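Local coordinates for thiol-disulfide oxidoreductase (Bacteroides thetaiotaomicron, PDB 3FW2), which belongs to the TlpA-like family of thiol-disulfide oxidoreductases, though its own redox activity is uncertain, this chain being the C-terminal thioredoxin-like domain of a longer protein, at residues Pro17-Glu22 against Gln83-Ile88; Ser35-Phe40 against Asn120-Ser125; Asn39-Trp44 against Ser76-Lys81; Lys68-Leu73 against Asn145-Ala150. All blocks are in the same frame, centred on the assembly; numbering follows the deposited sequence.

In the fold
From the N terminus, the turn 17-22 is the first partner: contact 1 brings it to helix 81-90 and closes a loop that holds both halves of contact 3. Contact 3 begins on strand 35-41, which also starts contact 2 and lends both of them Asn39 and Phe40. Contact 3 closes a loop onward to 76-81, after strand 70-76, whereas contact 2 crosses contact 1 and pairs strand 35-41 with the later strand 119-123. Contact 4 crosses the other three, tying the start of strand 70-76 to the C-terminal helix. Strand 35-41 lies between 70-76 and 119-123, and contacts 2, 3 and 4 all reach that mixed sheet, while contact 1 lies at its periphery.

Contact 1: Pro17-Glu22 against Gln83-Ile88; sequences PNAKGE and QWKDAI
Trp84 and Ala19 meet mainly by van der Waals contact, the outer end of the indole reaching the backbone of the turn. CH2 of Trp84 lies 3.8 Å from Ala19 N, and the carbonyl carbon of Asn18 sits close to the ring plane, at its edge. The methyl adds little, with Ala19 CB 4.3 Å from the same CH2. What sends the ring out from helix 81-90 is its first torsion, with CG opposite the backbone N (chi1 174°). Within the helix, Ile88 CD1 rests on one face of the indole, and Trp41 of strand 35-41 also meets the ring.

Lys85 supplies an aliphatic and loosely polar contact. Its chain is extended beyond CG and reaches out to the turn, so that only its end touches it: CE comes within 4.1 Å of Ala19 CB, while NZ stays 3.7 Å from Ala19 O.

Hydrogen bonds shape the turn itself. Gly21 N donates to Asn18 O, and Asn18 OD1 takes Glu22 N at 3.0 Å, the donor standing above the carbonyl plane. Asn18 ND2 is bonded to Glu96.

With Asn18 N bonded to Glu22 O and a positive phi at Gly21, this is a type I turn with a G1 bulge, the classic connection of a short beta hairpin, here joining strands 16-17 and 23-24.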
loop_
_atom_site.group_PDB
_atom_site.type_symbol
_atom_site.label_atom_id
_atom_site.label_comp_id
_atom_site.label_asym_id
_atom_site.label_seq_id
_atom_site.Cartn_x
_atom_site.Cartn_y
_atom_site.Cartn_z
ATOM N N PRO A 17 7.950 17.239 -0.280
ATOM C CA PRO A 17 9.372 17.533 -0.009
ATOM C C PRO A 17 10.353 16.473 -0.504
ATOM O O PRO A 17 10.067 15.270 -0.368
ATOM C CB PRO A 17 9.415 17.607 1.519
ATOM C CG PRO A 17 8.322 16.695 1.980
ATOM C CD PRO A 17 7.246 16.806 0.946
ATOM N N ASN A 18 11.441 16.914 -1.105
ATOM C CA ASN A 18 12.555 16.067 -1.494
ATOM C C ASN A 18 13.458 15.746 -0.296
ATOM O O ASN A 18 13.089 16.074 0.844
ATOM C CB ASN A 18 13.293 16.632 -2.697
ATOM C CG ASN A 18 14.067 17.898 -2.387
ATOM O OD1 ASN A 18 14.238 18.263 -1.223
ATOM N ND2 ASN A 18 14.582 18.539 -3.450
ATOM N N ALA A 19 14.599 15.104 -0.514
ATOM C CA ALA A 19 15.392 14.659 0.616
ATOM C C ALA A 19 15.952 15.828 1.418
ATOM O O ALA A 19 16.143 15.721 2.619
ATOM C CB ALA A 19 16.527 13.696 0.156
ATOM N N LYS A 20 16.139 16.967 0.757
ATOM C CA LYS A 20 16.582 18.176 1.441
ATOM C C LYS A 20 15.427 18.992 2.002
ATOM O O LYS A 20 15.673 20.051 2.498
ATOM C CB LYS A 20 17.357 19.033 0.456
ATOM C CG LYS A 20 18.636 18.409 -0.027
ATOM C CD LYS A 20 19.057 19.113 -1.296
ATOM C CE LYS A 20 20.558 19.155 -1.524
ATOM N NZ LYS A 20 20.797 19.235 -3.028
ATOM N N GLY A 21 14.184 18.520 1.871
ATOM C CA GLY A 21 12.992 19.176 2.368
ATOM C C GLY A 21 12.430 20.288 1.503
ATOM O O GLY A 21 11.539 21.015 1.932
ATOM N N GLU A 22 12.959 20.438 0.306
ATOM C CA GLU A 22 12.441 21.449 -0.622
ATOM C C GLU A 22 11.141 20.916 -1.226
ATOM O O GLU A 22 11.075 19.774 -1.666
ATOM C CB GLU A 22 13.397 21.729 -1.780
ATOM C CG GLU A 22 14.891 21.960 -1.531
ATOM C CD GLU A 22 15.658 21.749 -2.860
ATOM O OE1 GLU A 22 15.488 22.599 -3.762
ATOM O OE2 GLU A 22 16.354 20.728 -3.057
ATOM N N GLN A 83 14.519 4.832 6.185
ATOM C CA GLN A 83 14.284 3.700 5.295
ATOM C C GLN A 83 14.130 4.164 3.850
ATOM O O GLN A 83 14.635 3.491 2.907
ATOM C CB GLN A 83 13.113 2.861 5.750
ATOM C CG GLN A 83 13.444 2.135 7.006
ATOM C CD GLN A 83 12.242 1.605 7.693
ATOM O OE1 GLN A 83 11.273 1.204 7.055
ATOM N NE2 GLN A 83 12.282 1.591 9.031
ATOM N N TRP A 84 13.452 5.302 3.667
ATOM C CA TRP A 84 13.255 5.908 2.356
ATOM C C TRP A 84 14.594 6.311 1.746
ATOM O O TRP A 84 14.938 5.925 0.618
ATOM C CB TRP A 84 12.323 7.125 2.481
ATOM C CG TRP A 84 12.136 7.923 1.261
ATOM C CD1 TRP A 84 11.694 7.511 0.052
ATOM C CD2 TRP A 84 12.404 9.307 1.151
ATOM N NE1 TRP A 84 11.641 8.574 -0.820
ATOM C CE2 TRP A 84 12.083 9.695 -0.166
ATOM C CE3 TRP A 84 12.892 10.261 2.046
ATOM C CZ2 TRP A 84 12.199 10.983 -0.612
ATOM C CZ3 TRP A 84 13.006 11.580 1.591
ATOM C CH2 TRP A 84 12.650 11.931 0.282
ATOM N N LYS A 85 15.397 7.059 2.491
ATOM C CA LYS A 85 16.697 7.457 1.983
ATOM C C LYS A 85 17.621 6.272 1.729
ATOM O O LYS A 85 18.418 6.283 0.769
ATOM C CB LYS A 85 17.398 8.416 2.976
ATOM C CG LYS A 85 16.714 9.779 3.051
ATOM C CD LYS A 85 17.439 10.713 4.055
ATOM C CE LYS A 85 16.870 12.132 3.960
ATOM N NZ LYS A 85 17.709 13.132 4.718
ATOM N N ASP A 86 17.568 5.278 2.595
ATOM C CA ASP A 86 18.441 4.107 2.410
ATOM C C ASP A 86 18.113 3.415 1.076
ATOM O O ASP A 86 19.033 2.959 0.378
ATOM C CB ASP A 86 18.262 3.106 3.537
ATOM C CG ASP A 86 18.881 3.576 4.857
ATOM O OD1 ASP A 86 19.673 4.559 4.917
ATOM O OD2 ASP A 86 18.588 2.909 5.864
ATOM N N ALA A 87 16.814 3.272 0.783
ATOM C CA ALA A 87 16.363 2.651 -0.483
ATOM C C ALA A 87 16.797 3.461 -1.691
ATOM O O ALA A 87 17.244 2.895 -2.732
ATOM C CB ALA A 87 14.816 2.429 -0.447
ATOM N N ILE A 88 16.679 4.767 -1.609
ATOM C CA ILE A 88 17.112 5.635 -2.745
ATOM C C ILE A 88 18.568 5.312 -3.099
ATOM O O ILE A 88 18.939 5.183 -4.272
ATOM C CB ILE A 88 16.918 7.113 -2.383
ATOM C CG1 ILE A 88 15.430 7.457 -2.307
ATOM C CG2 ILE A 88 17.580 8.015 -3.402
ATOM C CD1 ILE A 88 15.196 8.814 -1.727
#

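Contact 2: Ser35-Phe40 against Asn120-Ser125; sequences SLLINF and NILLSS
Phe40 turns the edge of its ring to strand 119-123: Ile121 CG2 comes to CE2 at 4.2 Å, near the ring plane, and Asn120 CA lies at the same rim. Ile75 of the neighbouring strand and Ile114 also touch this ring. A second flat group, the amide of Asn120, is held from beyond the pair, its ND2 donating to Leu134 O. A bound acetate, probably from the crystallisation liquor, lies about 3 Å from this side chain.

Ile38 and Ile121 stand side by side, pointing the same way, with Ile38 CB 3.8 Å from Ile121 CG2. That methyl is wedged between the backbone N and the carbonyl carbon of its own residue because CG1 takes the place opposite N (chi1 -172°). Ile38 CD1 then slants across to Leu123 CD1 at 4.0 Å. On the reverse side of the sheet, Leu122 CD1 comes to Leu37 CB, and Leu122 goes on to pack against Ile143 and Ile146 of helix 136-149.

The backbones run antiparallel at 171°. Leu36 and Leu123 form one hydrogen-bonded pair, with Leu123 N 2.8 Å from Leu36 O; Ile38 and Ile121 form the next, where Ile38 N meets Ile121 O at 2.9 Å, nearly along the C=O axis. Leu37 with Leu122 and Asn39 with Asn120 are the non-hydrogen-bonded pairs.

Paired amides thus meet each other's polar demands between one branched-aliphatic face, that of Leu36, Ile38, Ile121 and Leu123, and one mixed face, where Asn39 and Asn120 join Leu37 and Leu122, at the centre of a thioredoxin-like sheet.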
loop_
_atom_site.group_PDB
_atom_site.type_symbol
_atom_site.label_atom_id
_atom_site.label_comp_id
_atom_site.label_asym_id
_atom_site.label_seq_id
_atom_site.Cartn_x
_atom_site.Cartn_y
_atom_site.Cartn_z
ATOM N N SER A 35 6.893 17.265 -20.109
ATOM C CA SER A 35 6.020 16.165 -19.711
ATOM C C SER A 35 6.675 15.476 -18.517
ATOM O O SER A 35 7.882 15.615 -18.302
ATOM C CB SER A 35 5.846 15.193 -20.849
ATOM O OG SER A 35 5.190 15.822 -21.950
ATOM N N LEU A 36 5.882 14.785 -17.706
ATOM C CA LEU A 36 6.383 14.285 -16.436
ATOM C C LEU A 36 5.884 12.868 -16.187
ATOM O O LEU A 36 4.692 12.627 -16.168
ATOM C CB LEU A 36 5.980 15.212 -15.302
ATOM C CG LEU A 36 6.456 14.883 -13.899
ATOM C CD1 LEU A 36 7.971 14.873 -13.744
ATOM C CD2 LEU A 36 5.775 15.878 -12.897
ATOM N N LEU A 37 6.836 11.948 -15.975
ATOM C CA LEU A 37 6.559 10.586 -15.577
ATOM C C LEU A 37 6.751 10.487 -14.077
ATOM O O LEU A 37 7.853 10.679 -13.575
ATOM C CB LEU A 37 7.522 9.630 -16.263
ATOM C CG LEU A 37 7.330 8.152 -15.904
ATOM C CD1 LEU A 37 5.974 7.564 -16.340
ATOM C CD2 LEU A 37 8.448 7.321 -16.517
ATOM N N ILE A 38 5.656 10.169 -13.393
ATOM C CA ILE A 38 5.602 10.104 -11.918
ATOM C C ILE A 38 5.442 8.663 -11.525
ATOM O O ILE A 38 4.511 8.004 -12.027
ATOM C CB ILE A 38 4.447 10.878 -11.335
ATOM C CG1 ILE A 38 4.540 12.377 -11.683
ATOM C CG2 ILE A 38 4.415 10.730 -9.830
ATOM C CD1 ILE A 38 3.330 13.188 -11.115
ATOM N N ASN A 39 6.416 8.122 -10.771
ATOM C CA ASN A 39 6.326 6.745 -10.273
ATOM C C ASN A 39 6.091 6.713 -8.765
ATOM O O ASN A 39 6.701 7.490 -7.985
ATOM C CB ASN A 39 7.519 5.899 -10.686
ATOM C CG ASN A 39 8.785 6.209 -9.882
ATOM O OD1 ASN A 39 9.174 5.448 -8.948
ATOM N ND2 ASN A 39 9.419 7.268 -10.223
ATOM N N PHE A 40 5.227 5.820 -8.347
ATOM C CA PHE A 40 4.872 5.661 -6.948
ATOM C C PHE A 40 5.398 4.309 -6.422
ATOM O O PHE A 40 5.312 3.284 -7.107
ATOM C CB PHE A 40 3.360 5.634 -6.771
ATOM C CG PHE A 40 2.661 6.939 -7.107
ATOM C CD1 PHE A 40 2.435 7.885 -6.142
ATOM C CD2 PHE A 40 2.296 7.223 -8.394
ATOM C CE1 PHE A 40 1.783 9.085 -6.442
ATOM C CE2 PHE A 40 1.656 8.445 -8.684
ATOM C CZ PHE A 40 1.416 9.343 -7.691
ATOM N N ASN A 120 2.372 4.179 -11.851
ATOM C CA ASN A 120 2.890 5.397 -12.460
ATOM C C ASN A 120 1.804 6.182 -13.213
ATOM O O ASN A 120 0.665 5.715 -13.414
ATOM C CB ASN A 120 4.132 5.129 -13.307
ATOM C CG ASN A 120 3.842 4.325 -14.525
ATOM O OD1 ASN A 120 2.886 4.614 -15.225
ATOM N ND2 ASN A 120 4.710 3.331 -14.823
ATOM N N ILE A 121 2.142 7.406 -13.566
ATOM C CA ILE A 121 1.235 8.274 -14.280
ATOM C C ILE A 121 2.075 9.209 -15.109
ATOM O O ILE A 121 3.143 9.639 -14.665
ATOM C CB ILE A 121 0.248 9.011 -13.339
ATOM C CG1 ILE A 121 -0.818 9.754 -14.158
ATOM C CG2 ILE A 121 0.957 10.032 -12.463
ATOM C CD1 ILE A 121 -2.050 10.205 -13.359
ATOM N N LEU A 122 1.600 9.524 -16.301
ATOM C CA LEU A 122 2.336 10.361 -17.262
ATOM C C LEU A 122 1.510 11.580 -17.557
ATOM O O LEU A 122 0.365 11.441 -17.921
ATOM C CB LEU A 122 2.593 9.575 -18.530
ATOM C CG LEU A 122 3.328 10.244 -19.695
ATOM C CD1 LEU A 122 4.780 10.662 -19.255
ATOM C CD2 LEU A 122 3.388 9.291 -20.881
ATOM N N LEU A 123 2.126 12.746 -17.366
ATOM C CA LEU A 123 1.488 14.029 -17.590
ATOM C C LEU A 123 2.084 14.730 -18.774
ATOM O O LEU A 123 3.296 14.743 -18.950
ATOM C CB LEU A 123 1.679 14.914 -16.386
ATOM C CG LEU A 123 1.340 14.358 -14.998
ATOM C CD1 LEU A 123 1.436 15.441 -13.844
ATOM C CD2 LEU A 123 -0.091 13.773 -15.099
ATOM N N SER A 124 1.235 15.418 -19.533
ATOM C CA SER A 124 1.745 16.353 -20.537
ATOM C C SER A 124 2.336 17.599 -19.838
ATOM O O SER A 124 2.145 17.798 -18.618
ATOM C CB SER A 124 0.599 16.684 -21.522
ATOM O OG SER A 124 -0.267 17.611 -20.925
ATOM N N SER A 125 3.040 18.466 -20.574
ATOM C CA SER A 125 3.620 19.687 -19.934
ATOM C C SER A 125 2.560 20.637 -19.403
ATOM O O SER A 125 2.846 21.412 -18.493
ATOM C CB SER A 125 4.557 20.441 -20.857
ATOM O OG SER A 125 3.840 20.938 -21.988
#

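Contact 3: Asn39-Trp44 against Ser76-Lys81; sequences NFWASW and SLDVDK
The contact lies at the C-terminal ends of two parallel central strands, at the WASW sequence that precedes the CxxC motif in TlpA-like relatives, whereas here Asn45 replaces the first cysteine. There Leu77 N bonds Trp41 O at 2.8 Å, and Ser76 CB sits over the five-membered ring of Trp41, 4.0 Å from its centroid.

Asp78 is the polar hub. Its OD2 accepts Ser43 N at 2.9 Å and Ser76 OG at 2.7 Å, both from the same face of the carboxylate plane, while OD1 takes the hydroxyl of Ser43 at 2.6 Å on the syn side. Ser76 OG receives Asp78 N at 2.9 Å, forming an ST turn; with that oxygen opposite the backbone N (chi1 178°), it lies within bonding distance of Asp78. The carboxylate stands nearly perpendicular to both indoles, 83° from Trp41 and 89° from Trp44.

Trp44 lies beyond, its NE1 giving a bond to Leu77 O at 2.9 Å that is close to the ring plane but above the carbonyl plane, with Ala42 CB on one face. Lys116 of the second subunit packs on it.

Replacing Asp78 by an alanine would probably leave Ser43 N and both serine hydroxyls without their acceptor and let the Ser43 loop drift. A buried carboxylate gripped by three donors is consistent with a well-fixed junction, its negative charge probably stabilised by these bonds.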
loop_
_atom_site.group_PDB
_atom_site.type_symbol
_atom_site.label_atom_id
_atom_site.label_comp_id
_atom_site.label_asym_id
_atom_site.label_seq_id
_atom_site.Cartn_x
_atom_site.Cartn_y
_atom_site.Cartn_z
ATOM N N ASN A 39 6.416 8.122 -10.771
ATOM C CA ASN A 39 6.326 6.745 -10.273
ATOM C C ASN A 39 6.091 6.713 -8.765
ATOM O O ASN A 39 6.701 7.490 -7.985
ATOM C CB ASN A 39 7.519 5.899 -10.686
ATOM C CG ASN A 39 8.785 6.209 -9.882
ATOM O OD1 ASN A 39 9.174 5.448 -8.948
ATOM N ND2 ASN A 39 9.419 7.268 -10.223
ATOM N N PHE A 40 5.227 5.820 -8.347
ATOM C CA PHE A 40 4.872 5.661 -6.948
ATOM C C PHE A 40 5.398 4.309 -6.422
ATOM O O PHE A 40 5.312 3.284 -7.107
ATOM C CB PHE A 40 3.360 5.634 -6.771
ATOM C CG PHE A 40 2.661 6.939 -7.107
ATOM C CD1 PHE A 40 2.435 7.885 -6.142
ATOM C CD2 PHE A 40 2.296 7.223 -8.394
ATOM C CE1 PHE A 40 1.783 9.085 -6.442
ATOM C CE2 PHE A 40 1.656 8.445 -8.684
ATOM C CZ PHE A 40 1.416 9.343 -7.691
ATOM N N TRP A 41 5.950 4.327 -5.208
ATOM C CA TRP A 41 6.628 3.162 -4.668
ATOM C C TRP A 41 6.728 3.334 -3.154
ATOM O O TRP A 41 6.330 4.367 -2.596
ATOM C CB TRP A 41 8.046 3.064 -5.256
ATOM C CG TRP A 41 8.969 4.172 -4.848
ATOM C CD1 TRP A 41 8.913 5.480 -5.244
ATOM C CD2 TRP A 41 10.042 4.094 -3.895
ATOM N NE1 TRP A 41 9.892 6.206 -4.628
ATOM C CE2 TRP A 41 10.596 5.397 -3.790
ATOM C CE3 TRP A 41 10.603 3.059 -3.160
ATOM C CZ2 TRP A 41 11.695 5.672 -2.974
ATOM C CZ3 TRP A 41 11.677 3.325 -2.345
ATOM C CH2 TRP A 41 12.198 4.627 -2.241
ATOM N N ALA A 42 7.287 2.337 -2.486
ATOM C CA ALA A 42 7.696 2.480 -1.097
ATOM C C ALA A 42 8.763 1.485 -0.739
ATOM O O ALA A 42 8.790 0.341 -1.240
ATOM C CB ALA A 42 6.511 2.284 -0.128
ATOM N N SER A 43 9.660 1.861 0.174
ATOM C CA SER A 43 10.712 0.943 0.587
ATOM C C SER A 43 10.169 -0.280 1.333
ATOM O O SER A 43 10.789 -1.337 1.387
ATOM C CB SER A 43 11.784 1.694 1.414
ATOM O OG SER A 43 11.389 1.787 2.778
ATOM N N TRP A 44 9.028 -0.128 1.975
ATOM C CA TRP A 44 8.355 -1.225 2.641
ATOM C C TRP A 44 7.638 -2.199 1.669
ATOM O O TRP A 44 6.991 -3.203 2.116
ATOM C CB TRP A 44 7.376 -0.688 3.712
ATOM C CG TRP A 44 6.300 0.287 3.273
ATOM C CD1 TRP A 44 6.292 1.633 3.495
ATOM C CD2 TRP A 44 5.079 -0.014 2.596
ATOM N NE1 TRP A 44 5.142 2.179 2.999
ATOM C CE2 TRP A 44 4.377 1.189 2.447
ATOM C CE3 TRP A 44 4.493 -1.205 2.110
ATOM C CZ2 TRP A 44 3.120 1.267 1.805
ATOM C CZ3 TRP A 44 3.226 -1.113 1.468
ATOM C CH2 TRP A 44 2.575 0.107 1.316
ATOM N N SER A 76 7.317 8.480 -2.956
ATOM C CA SER A 76 7.256 7.353 -2.046
ATOM C C SER A 76 6.119 7.441 -1.058
ATOM O O SER A 76 5.796 8.533 -0.558
ATOM C CB SER A 76 8.538 7.218 -1.255
ATOM O OG SER A 76 8.452 6.134 -0.312
ATOM N N LEU A 77 5.570 6.276 -0.739
ATOM C CA LEU A 77 4.588 6.116 0.322
ATOM C C LEU A 77 5.215 5.543 1.596
ATOM O O LEU A 77 4.523 4.972 2.461
ATOM C CB LEU A 77 3.387 5.298 -0.175
ATOM C CG LEU A 77 2.749 5.866 -1.431
ATOM C CD1 LEU A 77 1.596 4.939 -1.828
ATOM C CD2 LEU A 77 2.265 7.329 -1.277
ATOM N N ASP A 78 6.517 5.709 1.748
ATOM C CA ASP A 78 7.187 5.395 3.006
ATOM C C ASP A 78 6.681 6.273 4.172
ATOM O O ASP A 78 6.238 7.435 3.981
ATOM C CB ASP A 78 8.689 5.606 2.895
ATOM C CG ASP A 78 9.401 4.433 2.296
ATOM O OD1 ASP A 78 9.389 3.379 2.946
ATOM O OD2 ASP A 78 9.973 4.551 1.208
ATOM N N VAL A 79 6.806 5.717 5.369
ATOM C CA VAL A 79 6.528 6.456 6.616
ATOM C C VAL A 79 7.780 6.772 7.385
ATOM O O VAL A 79 7.765 7.652 8.272
ATOM C CB VAL A 79 5.594 5.679 7.514
ATOM C CG1 VAL A 79 4.158 5.653 6.848
ATOM C CG2 VAL A 79 6.181 4.318 7.850
ATOM N N ASP A 80 8.880 6.109 7.048
ATOM C CA ASP A 80 10.157 6.224 7.768
ATOM C C ASP A 80 11.202 6.885 6.849
ATOM O O ASP A 80 11.563 6.362 5.773
ATOM C CB ASP A 80 10.637 4.861 8.218
ATOM C CG ASP A 80 11.920 4.924 9.091
ATOM O OD1 ASP A 80 11.809 4.749 10.321
ATOM O OD2 ASP A 80 13.024 5.092 8.564
ATOM N N LYS A 81 11.679 8.067 7.267
ATOM C CA LYS A 81 12.552 8.819 6.407
ATOM C C LYS A 81 13.895 8.112 6.118
ATOM O O LYS A 81 14.380 8.139 4.967
ATOM C CB LYS A 81 12.772 10.169 7.051
ATOM C CG LYS A 81 13.694 11.077 6.351
ATOM C CD LYS A 81 13.806 12.343 7.218
ATOM C CE LYS A 81 14.121 13.510 6.374
ATOM N NZ LYS A 81 14.054 14.782 7.201
#

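Contact 4: Lys68-Leu73 against Asn145-Ala150; sequences KYIGML and NIVEEA
Tyr69 lays the face of its ring on the last residue of the construct. Ala150 CA stands 3.5 Å from the ring centroid, only 12° off the normal, a CH-pi contact, and Ala150 CB reaches outward to CZ at 3.7 Å. Lys68 CB covers the opposite face, so the phenol is sandwiched between its own neighbour in sequence and the chain terminus. The ring gets there because CG lies opposite the carbonyl carbon (chi1 -55°). Nearer the root of the side chain, CD2 lies 3.9 Å from Val147 O, approached obliquely.

In the thioredoxin-like fold this is where the final helix, 136-149, packs against the start of strand 70-76 at one end of the central sheet. The backbone of Tyr69 is itself bonded to Ser35 of the adjacent strand. A glycine in place of Tyr69 would strip the cover from Ala150, and the C-terminal residue would probably be set free to swing away from the strand.

Ile70 and Val147 cross at about a right angle, meeting CG2 to CG2 at 4.1 Å, and Tyr64 of helix 48-64 touches both. Ile146, one residue earlier on the helix, points its CG2 at Tyr69 O (3.8 Å) and also rests on Ser35.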
loop_
_atom_site.group_PDB
_atom_site.type_symbol
_atom_site.label_atom_id
_atom_site.label_comp_id
_atom_site.label_asym_id
_atom_site.label_seq_id
_atom_site.Cartn_x
_atom_site.Cartn_y
_atom_site.Cartn_z
ATOM N N LYS A 68 15.053 17.778 -22.967
ATOM C CA LYS A 68 14.226 18.981 -22.849
ATOM C C LYS A 68 12.756 18.701 -22.647
ATOM O O LYS A 68 12.008 19.599 -22.274
ATOM C CB LYS A 68 14.304 19.852 -24.115
ATOM C CG LYS A 68 15.432 20.765 -24.230
ATOM C CD LYS A 68 15.286 21.609 -25.483
ATOM C CE LYS A 68 15.896 20.934 -26.661
ATOM N NZ LYS A 68 17.299 21.450 -26.847
ATOM N N TYR A 69 12.319 17.479 -22.926
ATOM C CA TYR A 69 10.896 17.237 -23.131
ATOM C C TYR A 69 10.248 16.353 -22.087
ATOM O O TYR A 69 9.049 16.290 -22.040
ATOM C CB TYR A 69 10.664 16.684 -24.529
ATOM C CG TYR A 69 11.247 17.607 -25.588
ATOM C CD1 TYR A 69 10.776 18.888 -25.731
ATOM C CD2 TYR A 69 12.344 17.195 -26.356
ATOM C CE1 TYR A 69 11.373 19.771 -26.674
ATOM C CE2 TYR A 69 12.931 18.041 -27.302
ATOM C CZ TYR A 69 12.434 19.317 -27.449
ATOM O OH TYR A 69 13.053 20.169 -28.373
ATOM N N ILE A 70 11.055 15.655 -21.301
ATOM C CA ILE A 70 10.567 14.659 -20.347
ATOM C C ILE A 70 11.370 14.760 -19.054
ATOM O O ILE A 70 12.607 14.865 -19.074
ATOM C CB ILE A 70 10.573 13.202 -20.933
ATOM C CG1 ILE A 70 9.987 12.196 -19.918
ATOM C CG2 ILE A 70 11.941 12.726 -21.230
ATOM C CD1 ILE A 70 8.480 12.367 -19.688
ATOM N N GLY A 71 10.623 14.755 -17.939
ATOM C CA GLY A 71 11.168 14.682 -16.603
ATOM C C GLY A 71 10.601 13.493 -15.831
ATOM O O GLY A 71 9.576 12.935 -16.222
HETATM N N MSE A 72 11.268 13.134 -14.732
HETATM C CA MSE A 72 10.851 12.001 -13.887
HETATM C C MSE A 72 10.807 12.386 -12.413
HETATM O O MSE A 72 11.720 13.076 -11.874
HETATM C CB MSE A 72 11.810 10.823 -14.078
HETATM C CG MSE A 72 11.737 10.253 -15.428
HETATM SE SE MSE A 72 13.173 8.867 -15.646
HETATM C CE MSE A 72 12.682 7.590 -14.229
ATOM N N LEU A 73 9.782 11.904 -11.707
ATOM C CA LEU A 73 9.649 12.176 -10.284
ATOM C C LEU A 73 9.193 10.878 -9.597
ATOM O O LEU A 73 8.174 10.337 -9.968
ATOM C CB LEU A 73 8.552 13.220 -10.004
ATOM C CG LEU A 73 8.292 13.579 -8.545
ATOM C CD1 LEU A 73 9.555 14.114 -7.862
ATOM C CD2 LEU A 73 7.109 14.580 -8.469
ATOM N N ASN A 145 7.717 8.813 -28.137
ATOM C CA ASN A 145 6.789 9.712 -28.848
ATOM C C ASN A 145 6.763 11.151 -28.333
ATOM O O ASN A 145 6.755 12.122 -29.121
ATOM C CB ASN A 145 5.366 9.182 -28.870
ATOM C CG ASN A 145 5.213 7.937 -29.742
ATOM O OD1 ASN A 145 6.094 7.592 -30.544
ATOM N ND2 ASN A 145 4.066 7.267 -29.603
ATOM N N ILE A 146 6.778 11.293 -27.015
ATOM C CA ILE A 146 6.839 12.601 -26.375
ATOM C C ILE A 146 8.088 13.338 -26.782
ATOM O O ILE A 146 8.012 14.511 -27.132
ATOM C CB ILE A 146 6.779 12.462 -24.852
ATOM C CG1 ILE A 146 5.357 12.099 -24.435
ATOM C CG2 ILE A 146 7.184 13.781 -24.150
ATOM C CD1 ILE A 146 5.280 11.600 -22.986
ATOM N N VAL A 147 9.229 12.653 -26.713
ATOM C CA VAL A 147 10.518 13.232 -27.122
ATOM C C VAL A 147 10.505 13.634 -28.606
ATOM O O VAL A 147 10.974 14.708 -28.975
ATOM C CB VAL A 147 11.679 12.255 -26.796
ATOM C CG1 VAL A 147 12.978 12.756 -27.375
ATOM C CG2 VAL A 147 11.798 12.119 -25.261
ATOM N N GLU A 148 9.930 12.800 -29.455
ATOM C CA GLU A 148 9.817 13.098 -30.891
ATOM C C GLU A 148 8.896 14.287 -31.153
ATOM O O GLU A 148 9.148 15.101 -32.062
ATOM C CB GLU A 148 9.298 11.870 -31.631
ATOM C CG GLU A 148 8.923 12.079 -33.116
ATOM C CD GLU A 148 8.283 10.819 -33.691
ATOM O OE1 GLU A 148 7.508 10.894 -34.670
ATOM O OE2 GLU A 148 8.555 9.741 -33.146
ATOM N N GLU A 149 7.831 14.427 -30.361
ATOM C CA GLU A 149 6.903 15.553 -30.514
ATOM C C GLU A 149 7.541 16.890 -30.178
ATOM O O GLU A 149 7.047 17.945 -30.615
ATOM C CB GLU A 149 5.675 15.390 -29.640
ATOM C CG GLU A 149 4.702 14.329 -30.114
ATOM C CD GLU A 149 3.684 13.928 -29.036
ATOM O OE1 GLU A 149 3.702 14.493 -27.920
ATOM O OE2 GLU A 149 2.840 13.049 -29.333
ATOM N N ALA A 150 8.602 16.853 -29.371
ATOM C CA ALA A 150 9.386 18.044 -29.035
ATOM C C ALA A 150 8.489 19.137 -28.528
ATOM O O ALA A 150 7.588 18.902 -27.705
ATOM C CB ALA A 150 10.194 18.547 -30.258
ATOM O OXT ALA A 150 8.685 20.300 -28.965
#